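Local coordinates for Lin2111 protein (Listeria innocua, PDB 3EDP) that is of unknown function but, as a GntR-family protein with a UTRA domain, probably binds DNA as a transcription regulator, at residues K19-I22 with E26-T29; P34-L39 with T48-A53; A53-V58 with V63-G68. All blocks are in the same frame, centred on the assembly; numbering follows the deposited sequence.

Contact 1: residues K19-I22 with E26-T29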
ATOM      1  N   LYS A  19      -9.888 -19.945 -33.787  1.00 47.56           N
ATOM      2  CA  LYS A  19      -8.570 -19.338 -33.659  1.00 49.41           C
ATOM      3  C   LYS A  19      -8.477 -18.094 -34.550  1.00 50.57           C
ATOM      4  O   LYS A  19      -7.943 -17.065 -34.139  1.00 44.70           O
ATOM      5  CB  LYS A  19      -7.496 -20.354 -34.044  1.00 52.17           C
ATOM      6  CG  LYS A  19      -6.163 -20.168 -33.346  1.00 59.13           C
ATOM      7  CD  LYS A  19      -5.206 -21.294 -33.710  1.00 59.22           C
ATOM      8  CE  LYS A  19      -5.891 -22.651 -33.620  1.00 63.35           C
ATOM      9  NZ  LYS A  19      -5.062 -23.737 -34.221  1.00 72.17           N
ATOM     10  N   ASP A  20      -9.003 -18.194 -35.769  1.00 47.44           N
ATOM     11  CA  ASP A  20      -9.031 -17.057 -36.687  1.00 57.21           C
ATOM     12  C   ASP A  20      -9.777 -15.879 -36.074  1.00 60.25           C
ATOM     13  O   ASP A  20      -9.301 -14.744 -36.110  1.00 59.87           O
ATOM     14  CB  ASP A  20      -9.688 -17.438 -38.016  1.00 61.86           C
ATOM     15  CG  ASP A  20      -8.874 -18.448 -38.803  1.00 68.49           C
ATOM     16  OD1 ASP A  20      -7.688 -18.653 -38.465  1.00 66.84           O
ATOM     17  OD2 ASP A  20      -9.423 -19.041 -39.759  1.00 72.94           O
ATOM     18  N   SER A  21     -10.952 -16.158 -35.519  1.00 56.66           N
ATOM     19  CA  SER A  21     -11.760 -15.128 -34.881  1.00 55.53           C
ATOM     20  C   SER A  21     -11.003 -14.473 -33.734  1.00 57.78           C
ATOM     21  O   SER A  21     -11.070 -13.257 -33.546  1.00 59.16           O
ATOM     22  CB  SER A  21     -13.074 -15.716 -34.373  1.00 51.86           C
ATOM     23  OG  SER A  21     -13.847 -16.212 -35.453  1.00 46.85           O
ATOM     24  N   ILE A  22     -10.285 -15.284 -32.967  1.00 51.89           N
ATOM     25  CA  ILE A  22      -9.481 -14.775 -31.866  1.00 57.30           C
ATOM     26  C   ILE A  22      -8.373 -13.867 -32.391  1.00 66.16           C
ATOM     27  O   ILE A  22      -8.106 -12.811 -31.823  1.00 63.14           O
ATOM     28  CB  ILE A  22      -8.879 -15.920 -31.026  1.00 50.04           C
ATOM     29  CG1 ILE A  22      -9.994 -16.657 -30.280  1.00 47.16           C
ATOM     30  CG2 ILE A  22      -7.840 -15.382 -30.042  1.00 43.64           C
ATOM     31  CD1 ILE A  22      -9.516 -17.781 -29.404  1.00 44.52           C
ATOM     32  N   GLU A  26     -12.279 -10.583 -32.857  1.00 69.66           N
ATOM     33  CA  GLU A  26     -13.732 -10.711 -32.806  1.00 68.59           C
ATOM     34  C   GLU A  26     -14.111 -11.171 -31.401  1.00 66.63           C
ATOM     35  O   GLU A  26     -15.132 -10.760 -30.847  1.00 68.20           O
ATOM     36  CB  GLU A  26     -14.233 -11.716 -33.839  1.00 66.55           C
ATOM     37  CG  GLU A  26     -13.673 -11.515 -35.235  1.00 76.01           C
ATOM     38  CD  GLU A  26     -14.121 -12.604 -36.198  1.00 80.32           C
ATOM     39  OE1 GLU A  26     -15.232 -13.148 -36.011  1.00 81.03           O
ATOM     40  OE2 GLU A  26     -13.363 -12.918 -37.139  1.00 80.90           O
ATOM     41  N   TYR A  27     -13.274 -12.040 -30.843  1.00 62.63           N
ATOM     42  CA  TYR A  27     -13.366 -12.427 -29.442  1.00 65.88           C
ATOM     43  C   TYR A  27     -12.088 -11.969 -28.744  1.00 69.55           C
ATOM     44  O   TYR A  27     -10.998 -12.078 -29.311  1.00 64.91           O
ATOM     45  CB  TYR A  27     -13.482 -13.946 -29.287  1.00 65.35           C
ATOM     46  CG  TYR A  27     -14.431 -14.654 -30.236  1.00 66.86           C
ATOM     47  CD1 TYR A  27     -15.651 -14.086 -30.600  1.00 62.17           C
ATOM     48  CD2 TYR A  27     -14.121 -15.915 -30.732  1.00 62.62           C
ATOM     49  CE1 TYR A  27     -16.519 -14.750 -31.458  1.00 58.33           C
ATOM     50  CE2 TYR A  27     -14.980 -16.584 -31.584  1.00 59.96           C
ATOM     51  CZ  TYR A  27     -16.175 -15.999 -31.942  1.00 58.99           C
ATOM     52  OH  TYR A  27     -17.023 -16.674 -32.785  1.00 55.76           O
ATOM     53  N   LYS A  28     -12.210 -11.468 -27.518  1.00 71.47           N
ATOM     54  CA  LYS A  28     -11.025 -11.066 -26.760  1.00 73.73           C
ATOM     55  C   LYS A  28     -11.266 -10.911 -25.259  1.00 68.57           C
ATOM     56  O   LYS A  28     -12.408 -10.852 -24.798  1.00 61.96           O
ATOM     57  CB  LYS A  28     -10.414  -9.784 -27.334  1.00 80.18           C
ATOM     58  CG  LYS A  28     -11.312  -8.564 -27.247  1.00 89.73           C
ATOM     59  CD  LYS A  28     -10.531  -7.290 -27.547  1.00 98.55           C
ATOM     60  CE  LYS A  28      -9.395  -7.085 -26.549  1.00102.13           C
ATOM     61  NZ  LYS A  28      -8.684  -5.790 -26.758  1.00103.59           N
ATOM     62  N   THR A  29     -10.169 -10.854 -24.508  1.00 68.60           N
ATOM     63  CA  THR A  29     -10.211 -10.701 -23.058  1.00 64.55           C
ATOM     64  C   THR A  29     -11.090  -9.532 -22.645  1.00 72.23           C
ATOM     65  O   THR A  29     -10.947  -8.423 -23.159  1.00 74.90           O
ATOM     66  CB  THR A  29      -8.801 -10.480 -22.487  1.00 62.02           C
ATOM     67  OG1 THR A  29      -7.951 -11.558 -22.888  1.00 62.35           O
ATOM     68  CG2 THR A  29      -8.840 -10.408 -20.969  1.00 61.53           C
TER
HETATM   69  O   HOH W   1     -15.671 -18.103 -34.398  1.00 50.82           O
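The first helix of the GntR-type winged helix-turn-helix domain, residues 10-23, is followed by a loop whose start, E26 and Y27, lies against S21 and I22. One backbone bond spans the turn: E26 N donates to S21 O at 3.0 Å, with a bent N-H...O angle of 139°. The side chain of E26 leans over the same residue, its CB and CG resting against the S21 carbonyl oxygen. Its chain is extended beyond CG, which brings OE1 to 3.4 Å from S21 OG, at best a weak hydrogen bond; the firmer partner of this carboxylate is R24, which forms a salt bridge with OE2.

Y27 approaches the helix with its ring. CE2 lies 3.5 Å from S21 CB, which meets the ring obliquely, while I22 CG1 sits at the ring edge, 4.2 Å from CD2. With CG beside the backbone N (chi1 -44°), the ring is carried back along the helix end, and its hydroxyl reaches a water 2.5 Å from Y27 OH and 2.8 Å from S21 OG. V73 of strand 70-73 packs on both I22 and Y27. S21 is buried, yet its polar atoms are provided for: the carbonyl takes the E26 amide, and the hydroxyl, also near K17 O, shares the water with Y27, so that the loop is tied to the helix through both backbone and solvent.

Contact 2: residues P34-L39 with T48-A53; sequences PNETAL and TTIRRA
I50, on helix 47-59, meets E36 and L39 of helix 36-42, and its two branches divide the work. CG2, anti to the backbone N while CG1 lies beside it (chi1 -68°), points at the first turn of helix 36-42: it lies 3.6 Å from E36 O and 3.8 Å from L39 CB. The other branch reaches farther along the same helix, where CD1 packs 3.7 Å from L39 O. The E36 and I50 side chains run past one another in opposite directions, with E36 CB 3.9 Å from I50 CG2, whereas those of L39 and I50 lie at a slant. The CA atoms of E36 and I50, 6.5 Å apart, are the closest CA pair between the segments.

R51 follows, touching through its root. E36 OE1 comes to 3.8 Å from R51 CA, but the guanidinium leads away, its NH1 making a weak bond with T48 OG1 one turn earlier; E36 OE1 and R51 NH2 remain 6.3 Å apart and form no salt bridge, and E36 OE2 pairs instead with R65. Two residues on, A53 packs on I14 of helix 10-23. At the start of the facing helix N35 is the N-cap, its OD1 accepting from A38 N at 3.0 Å, with the donor above the carbonyl plane. The short helix 36-42 and the longer helix 47-59, joined by a turn and packed through a small apolar core, form the helix-turn-helix of the GntR family, in which the second helix is generally the DNA-recognition helix.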
ATOM      1  N   PRO A  34     -18.746 -16.316 -27.516  1.00 45.43           N
ATOM      2  CA  PRO A  34     -19.919 -17.202 -27.516  1.00 34.05           C
ATOM      3  C   PRO A  34     -19.636 -18.448 -26.703  1.00 30.63           C
ATOM      4  O   PRO A  34     -18.517 -18.961 -26.756  1.00 33.07           O
ATOM      5  CB  PRO A  34     -20.074 -17.572 -28.996  1.00 38.55           C
ATOM      6  CG  PRO A  34     -19.445 -16.434 -29.736  1.00 40.83           C
ATOM      7  CD  PRO A  34     -18.278 -16.020 -28.881  1.00 43.71           C
ATOM      8  N   ASN A  35     -20.611 -18.929 -25.942  1.00 30.10           N
ATOM      9  CA  ASN A  35     -20.372 -20.148 -25.185  1.00 37.10           C
ATOM     10  C   ASN A  35     -20.413 -21.369 -26.112  1.00 41.15           C
ATOM     11  O   ASN A  35     -20.614 -21.232 -27.333  1.00 32.64           O
ATOM     12  CB  ASN A  35     -21.354 -20.278 -24.019  1.00 40.82           C
ATOM     13  CG  ASN A  35     -22.717 -20.762 -24.449  1.00 46.98           C
ATOM     14  OD1 ASN A  35     -23.215 -20.403 -25.518  1.00 37.87           O
ATOM     15  ND2 ASN A  35     -23.341 -21.579 -23.604  1.00 49.90           N
ATOM     16  N   GLU A  36     -20.226 -22.561 -25.554  1.00 34.39           N
ATOM     17  CA  GLU A  36     -20.145 -23.749 -26.399  1.00 35.96           C
ATOM     18  C   GLU A  36     -21.459 -24.037 -27.134  1.00 39.56           C
ATOM     19  O   GLU A  36     -21.441 -24.526 -28.263  1.00 30.05           O
ATOM     20  CB  GLU A  36     -19.643 -24.968 -25.618  1.00 36.52           C
ATOM     21  CG  GLU A  36     -18.222 -24.777 -25.102  1.00 47.79           C
ATOM     22  CD  GLU A  36     -17.675 -25.988 -24.358  1.00 57.86           C
ATOM     23  OE1 GLU A  36     -17.874 -27.134 -24.822  1.00 54.17           O
ATOM     24  OE2 GLU A  36     -17.028 -25.787 -23.307  1.00 62.90           O
ATOM     25  N   THR A  37     -22.589 -23.724 -26.505  1.00 32.02           N
ATOM     26  CA  THR A  37     -23.885 -23.931 -27.154  1.00 28.27           C
ATOM     27  C   THR A  37     -24.043 -23.002 -28.368  1.00 29.67           C
ATOM     28  O   THR A  37     -24.479 -23.430 -29.447  1.00 32.57           O
ATOM     29  CB  THR A  37     -25.065 -23.743 -26.177  1.00 32.57           C
ATOM     30  OG1 THR A  37     -24.969 -24.704 -25.117  1.00 32.52           O
ATOM     31  CG2 THR A  37     -26.413 -23.922 -26.897  1.00 27.76           C
ATOM     32  N   ALA A  38     -23.671 -21.739 -28.199  1.00 27.27           N
ATOM     33  CA  ALA A  38     -23.751 -20.784 -29.302  1.00 27.83           C
ATOM     34  C   ALA A  38     -22.827 -21.215 -30.431  1.00 29.37           C
ATOM     35  O   ALA A  38     -23.157 -21.049 -31.610  1.00 33.66           O
ATOM     36  CB  ALA A  38     -23.400 -19.365 -28.830  1.00 27.18           C
ATOM     37  N   LEU A  39     -21.680 -21.784 -30.067  1.00 25.86           N
ATOM     38  CA  LEU A  39     -20.726 -22.309 -31.042  1.00 25.59           C
ATOM     39  C   LEU A  39     -21.336 -23.446 -31.860  1.00 27.91           C
ATOM     40  O   LEU A  39     -21.102 -23.538 -33.064  1.00 24.14           O
ATOM     41  CB  LEU A  39     -19.428 -22.767 -30.365  1.00 23.55           C
ATOM     42  CG  LEU A  39     -18.491 -21.651 -29.864  1.00 38.26           C
ATOM     43  CD1 LEU A  39     -17.302 -22.203 -29.061  1.00 23.57           C
ATOM     44  CD2 LEU A  39     -17.999 -20.796 -31.012  1.00 30.19           C
ATOM     45  N   THR A  48     -20.363 -32.550 -29.116  1.00 24.44           N
ATOM     46  CA  THR A  48     -19.110 -33.307 -29.050  1.00 27.40           C
ATOM     47  C   THR A  48     -18.024 -32.693 -29.926  1.00 25.16           C
ATOM     48  O   THR A  48     -16.862 -32.611 -29.543  1.00 28.15           O
ATOM     49  CB  THR A  48     -19.339 -34.755 -29.517  1.00 32.48           C
ATOM     50  OG1 THR A  48     -20.129 -35.443 -28.544  1.00 35.99           O
ATOM     51  CG2 THR A  48     -18.012 -35.484 -29.719  1.00 30.19           C
ATOM     52  N   THR A  49     -18.408 -32.290 -31.127  1.00 25.57           N
ATOM     53  CA  THR A  49     -17.487 -31.618 -32.027  1.00 24.31           C
ATOM     54  C   THR A  49     -16.976 -30.305 -31.417  1.00 30.01           C
ATOM     55  O   THR A  49     -15.773 -30.032 -31.410  1.00 25.82           O
ATOM     56  CB  THR A  49     -18.153 -31.365 -33.379  1.00 22.65           C
ATOM     57  OG1 THR A  49     -18.395 -32.628 -34.012  1.00 22.63           O
ATOM     58  CG2 THR A  49     -17.265 -30.499 -34.270  1.00 22.43           C
ATOM     59  N   ILE A  50     -17.891 -29.503 -30.886  1.00 21.41           N
ATOM     60  CA  ILE A  50     -17.513 -28.225 -30.291  1.00 21.78           C
ATOM     61  C   ILE A  50     -16.632 -28.447 -29.058  1.00 26.66           C
ATOM     62  O   ILE A  50     -15.628 -27.752 -28.859  1.00 22.48           O
ATOM     63  CB  ILE A  50     -18.749 -27.394 -29.906  1.00 23.99           C
ATOM     64  CG1 ILE A  50     -19.497 -26.936 -31.163  1.00 27.42           C
ATOM     65  CG2 ILE A  50     -18.356 -26.201 -29.037  1.00 22.57           C
ATOM     66  CD1 ILE A  50     -18.639 -26.216 -32.185  1.00 25.06           C
ATOM     67  N   ARG A  51     -16.984 -29.442 -28.252  1.00 21.87           N
ATOM     68  CA  ARG A  51     -16.216 -29.709 -27.028  1.00 29.59           C
ATOM     69  C   ARG A  51     -14.778 -30.092 -27.375  1.00 27.22           C
ATOM     70  O   ARG A  51     -13.827 -29.709 -26.683  1.00 24.73           O
ATOM     71  CB  ARG A  51     -16.877 -30.790 -26.166  1.00 31.19           C
ATOM     72  CG  ARG A  51     -16.031 -31.201 -24.952  1.00 43.83           C
ATOM     73  CD  ARG A  51     -16.705 -32.284 -24.111  1.00 50.54           C
ATOM     74  NE  ARG A  51     -16.929 -33.520 -24.861  1.00 64.58           N
ATOM     75  CZ  ARG A  51     -18.128 -33.973 -25.220  1.00 72.77           C
ATOM     76  NH1 ARG A  51     -18.235 -35.110 -25.902  1.00 71.59           N
ATOM     77  NH2 ARG A  51     -19.223 -33.294 -24.894  1.00 75.00           N
ATOM     78  N   ARG A  52     -14.621 -30.829 -28.469  1.00 25.06           N
ATOM     79  CA  ARG A  52     -13.297 -31.225 -28.939  1.00 28.39           C
ATOM     80  C   ARG A  52     -12.504 -30.049 -29.507  1.00 26.49           C
ATOM     81  O   ARG A  52     -11.296 -29.958 -29.306  1.00 25.62           O
ATOM     82  CB  ARG A  52     -13.406 -32.338 -29.977  1.00 27.59           C
ATOM     83  CG  ARG A  52     -13.832 -33.683 -29.398  1.00 28.53           C
ATOM     84  CD  ARG A  52     -14.288 -34.618 -30.508  1.00 31.58           C
ATOM     85  NE  ARG A  52     -14.404 -35.999 -30.058  1.00 30.75           N
ATOM     86  CZ  ARG A  52     -14.938 -36.976 -30.781  1.00 36.18           C
ATOM     87  NH1 ARG A  52     -15.427 -36.714 -31.997  1.00 29.02           N
ATOM     88  NH2 ARG A  52     -14.984 -38.214 -30.285  1.00 30.87           N
ATOM     89  N   ALA A  53     -13.182 -29.169 -30.235  1.00 23.19           N
ATOM     90  CA  ALA A  53     -12.541 -27.976 -30.767  1.00 27.21           C
ATOM     91  C   ALA A  53     -12.022 -27.116 -29.615  1.00 29.12           C
ATOM     92  O   ALA A  53     -10.875 -26.669 -29.632  1.00 32.08           O
ATOM     93  CB  ALA A  53     -13.523 -27.173 -31.626  1.00 24.32           C
TER

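Contact 3: residues A53-V58 with V63-G68; sequences AVDLLV and VVRKNG
D55 OD1 is gripped by both terminal nitrogens of R65: NH1 donates to it at 2.7 Å with an angle of 149°, and NH2 adds a weak bond at 3.0 Å. The NH1 bond lies close to the guanidinium plane, but the carboxylate is turned steeply against it; the two planes are 80° apart, and OD1 alone takes both N-H groups. V54 supports the group from another side, its CG1 lying over one guanidinium face, offset toward the rim. An extended chain from CG to NE lets R65 reach from strand 63-66 across to the helix.

Nearer the start of the strand the contact is apolar. V63 CG1 packs on L57 CB at 3.8 Å, and V63 CG2 meets V58 CG2 at 3.6 Å, the two valine side chains crossing at about a right angle. V58 CA also makes a C-H...O contact of 3.5 Å with V63 O. The helix and strand segments approach to 7.4 Å between axes, their directions 118° apart.

R65 has further partners: NE forms a salt bridge with E36, and NH2 probably donates to R51 O. The arginine thus faces two carboxylates and a carbonyl; the carboxylates would be expected to stabilise its positive charge, and the bonds at NE, NH1 and NH2 hold the guanidinium's rotation, while the valines and L57 join the wing strand to the hydrophobic side of helix 47-59.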
ATOM      1  N   ALA A  53     -13.182 -29.169 -30.235  1.00 23.19           N
ATOM      2  CA  ALA A  53     -12.541 -27.976 -30.767  1.00 27.21           C
ATOM      3  C   ALA A  53     -12.022 -27.116 -29.615  1.00 29.12           C
ATOM      4  O   ALA A  53     -10.875 -26.669 -29.632  1.00 32.08           O
ATOM      5  CB  ALA A  53     -13.523 -27.173 -31.626  1.00 24.32           C
ATOM      6  N   VAL A  54     -12.876 -26.895 -28.619  1.00 24.59           N
ATOM      7  CA  VAL A  54     -12.515 -26.079 -27.468  1.00 25.34           C
ATOM      8  C   VAL A  54     -11.368 -26.728 -26.675  1.00 31.89           C
ATOM      9  O   VAL A  54     -10.416 -26.044 -26.303  1.00 32.56           O
ATOM     10  CB  VAL A  54     -13.741 -25.776 -26.556  1.00 27.64           C
ATOM     11  CG1 VAL A  54     -13.314 -25.016 -25.288  1.00 31.24           C
ATOM     12  CG2 VAL A  54     -14.790 -24.967 -27.317  1.00 31.95           C
ATOM     13  N   ASP A  55     -11.449 -28.041 -26.435  1.00 28.19           N
ATOM     14  CA  ASP A  55     -10.359 -28.762 -25.756  1.00 33.67           C
ATOM     15  C   ASP A  55      -9.030 -28.449 -26.430  1.00 31.95           C
ATOM     16  O   ASP A  55      -8.015 -28.243 -25.771  1.00 28.96           O
ATOM     17  CB  ASP A  55     -10.558 -30.278 -25.812  1.00 27.99           C
ATOM     18  CG  ASP A  55     -11.601 -30.783 -24.844  1.00 36.86           C
ATOM     19  OD1 ASP A  55     -12.133 -29.992 -24.033  1.00 40.83           O
ATOM     20  OD2 ASP A  55     -11.890 -31.998 -24.905  1.00 43.12           O
ATOM     21  N   LEU A  56      -9.046 -28.444 -27.756  1.00 29.76           N
ATOM     22  CA  LEU A  56      -7.865 -28.134 -28.550  1.00 33.58           C
ATOM     23  C   LEU A  56      -7.392 -26.701 -28.289  1.00 36.97           C
ATOM     24  O   LEU A  56      -6.192 -26.446 -28.152  1.00 34.82           O
ATOM     25  CB  LEU A  56      -8.184 -28.321 -30.035  1.00 35.18           C
ATOM     26  CG  LEU A  56      -7.056 -28.576 -31.032  1.00 47.32           C
ATOM     27  CD1 LEU A  56      -7.638 -28.757 -32.427  1.00 43.52           C
ATOM     28  CD2 LEU A  56      -6.059 -27.439 -31.026  1.00 56.04           C
ATOM     29  N   LEU A  57      -8.334 -25.762 -28.230  1.00 29.12           N
ATOM     30  CA  LEU A  57      -7.990 -24.369 -27.971  1.00 32.41           C
ATOM     31  C   LEU A  57      -7.453 -24.184 -26.553  1.00 31.67           C
ATOM     32  O   LEU A  57      -6.505 -23.431 -26.331  1.00 33.92           O
ATOM     33  CB  LEU A  57      -9.193 -23.461 -28.225  1.00 26.40           C
ATOM     34  CG  LEU A  57      -9.676 -23.539 -29.676  1.00 32.44           C
ATOM     35  CD1 LEU A  57     -11.005 -22.815 -29.835  1.00 33.56           C
ATOM     36  CD2 LEU A  57      -8.629 -22.971 -30.610  1.00 28.01           C
ATOM     37  N   VAL A  58      -8.061 -24.881 -25.598  1.00 28.25           N
ATOM     38  CA  VAL A  58      -7.607 -24.827 -24.214  1.00 26.14           C
ATOM     39  C   VAL A  58      -6.178 -25.369 -24.095  1.00 36.74           C
ATOM     40  O   VAL A  58      -5.328 -24.768 -23.434  1.00 39.39           O
ATOM     41  CB  VAL A  58      -8.539 -25.610 -23.280  1.00 23.36           C
ATOM     42  CG1 VAL A  58      -7.870 -25.839 -21.899  1.00 30.32           C
ATOM     43  CG2 VAL A  58      -9.867 -24.879 -23.128  1.00 23.32           C
ATOM     44  N   VAL A  63      -7.837 -20.313 -25.030  1.00 31.34           N
ATOM     45  CA  VAL A  63      -9.086 -20.038 -24.340  1.00 30.50           C
ATOM     46  C   VAL A  63      -9.122 -20.815 -23.038  1.00 25.09           C
ATOM     47  O   VAL A  63      -8.343 -21.742 -22.827  1.00 29.25           O
ATOM     48  CB  VAL A  63     -10.342 -20.450 -25.181  1.00 38.49           C
ATOM     49  CG1 VAL A  63     -10.159 -20.128 -26.645  1.00 31.68           C
ATOM     50  CG2 VAL A  63     -10.637 -21.915 -25.000  1.00 45.56           C
ATOM     51  N   VAL A  64     -10.046 -20.447 -22.170  1.00 31.56           N
ATOM     52  CA  VAL A  64     -10.212 -21.152 -20.912  1.00 35.73           C
ATOM     53  C   VAL A  64     -11.701 -21.263 -20.619  1.00 31.86           C
ATOM     54  O   VAL A  64     -12.480 -20.368 -20.958  1.00 34.56           O
ATOM     55  CB  VAL A  64      -9.474 -20.420 -19.758  1.00 39.74           C
ATOM     56  CG1 VAL A  64      -9.904 -18.961 -19.692  1.00 38.80           C
ATOM     57  CG2 VAL A  64      -9.713 -21.124 -18.428  1.00 34.37           C
ATOM     58  N   ARG A  65     -12.104 -22.377 -20.023  1.00 31.51           N
ATOM     59  CA  ARG A  65     -13.500 -22.573 -19.664  1.00 40.95           C
ATOM     60  C   ARG A  65     -13.786 -22.002 -18.284  1.00 50.10           C
ATOM     61  O   ARG A  65     -12.946 -22.074 -17.390  1.00 42.15           O
ATOM     62  CB  ARG A  65     -13.853 -24.059 -19.655  1.00 35.29           C
ATOM     63  CG  ARG A  65     -13.848 -24.743 -21.026  1.00 36.95           C
ATOM     64  CD  ARG A  65     -14.394 -26.160 -20.890  1.00 39.86           C
ATOM     65  NE  ARG A  65     -14.776 -26.749 -22.170  1.00 36.86           N
ATOM     66  CZ  ARG A  65     -14.021 -27.595 -22.862  1.00 37.98           C
ATOM     67  NH1 ARG A  65     -12.830 -27.958 -22.396  1.00 32.04           N
ATOM     68  NH2 ARG A  65     -14.461 -28.082 -24.018  1.00 37.45           N
ATOM     69  N   LYS A  66     -14.972 -21.436 -18.108  1.00 64.11           N
ATOM     70  CA  LYS A  66     -15.468 -21.192 -16.764  1.00 78.18           C
ATOM     71  C   LYS A  66     -16.453 -22.302 -16.444  1.00 89.51           C
ATOM     72  O   LYS A  66     -17.534 -22.359 -17.023  1.00 89.91           O
ATOM     73  CB  LYS A  66     -16.145 -19.827 -16.640  1.00 83.61           C
ATOM     74  CG  LYS A  66     -16.233 -19.322 -15.198  1.00 95.90           C
ATOM     75  CD  LYS A  66     -16.637 -20.443 -14.242  1.00102.91           C
ATOM     76  CE  LYS A  66     -16.259 -20.146 -12.800  1.00107.42           C
ATOM     77  NZ  LYS A  66     -17.239 -19.245 -12.136  1.00113.05           N
ATOM     78  N   ASN A  67     -16.062 -23.183 -15.531  1.00103.23           N
ATOM     79  CA  ASN A  67     -16.899 -24.304 -15.115  1.00117.38           C
ATOM     80  C   ASN A  67     -18.376 -24.095 -15.439  1.00117.39           C
ATOM     81  O   ASN A  67     -19.111 -23.475 -14.670  1.00116.76           O
ATOM     82  CB  ASN A  67     -16.719 -24.565 -13.618  1.00129.98           C
ATOM     83  CG  ASN A  67     -17.229 -25.927 -13.198  1.00139.24           C
ATOM     84  OD1 ASN A  67     -17.930 -26.602 -13.953  1.00142.43           O
ATOM     85  ND2 ASN A  67     -16.875 -26.342 -11.987  1.00141.84           N
ATOM     86  N   GLY A  68     -18.796 -24.611 -16.590  1.00117.26           N
ATOM     87  CA  GLY A  68     -20.163 -24.453 -17.048  1.00113.70           C
ATOM     88  C   GLY A  68     -20.433 -23.076 -17.626  1.00106.55           C
ATOM     89  O   GLY A  68     -20.840 -22.949 -18.783  1.00103.96           O
TER

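How the contacts relate
All three contacts lie in the GntR-type domain, on the same side of the chain's centre, in series along the chain. Contact 1 joins helix 10-23 to its following loop, contact 2 pairs helices 36-42 and 47-59, and contact 3 continues along helix 47-59 to strand 63-66 of the two-stranded wing. Contacts 2 and 3, centres about 9 Å apart, share helix 47-59 and are joined by the E36-R65 salt bridge. The centre of contact 1 lies about 14 Å and about 13 Å from theirs, respectively; contact 1 touches them through Y27 on P34 and I22 on V63. Together they hold helices and wing strand in one winged helix-turn-helix, consistent with DNA binding.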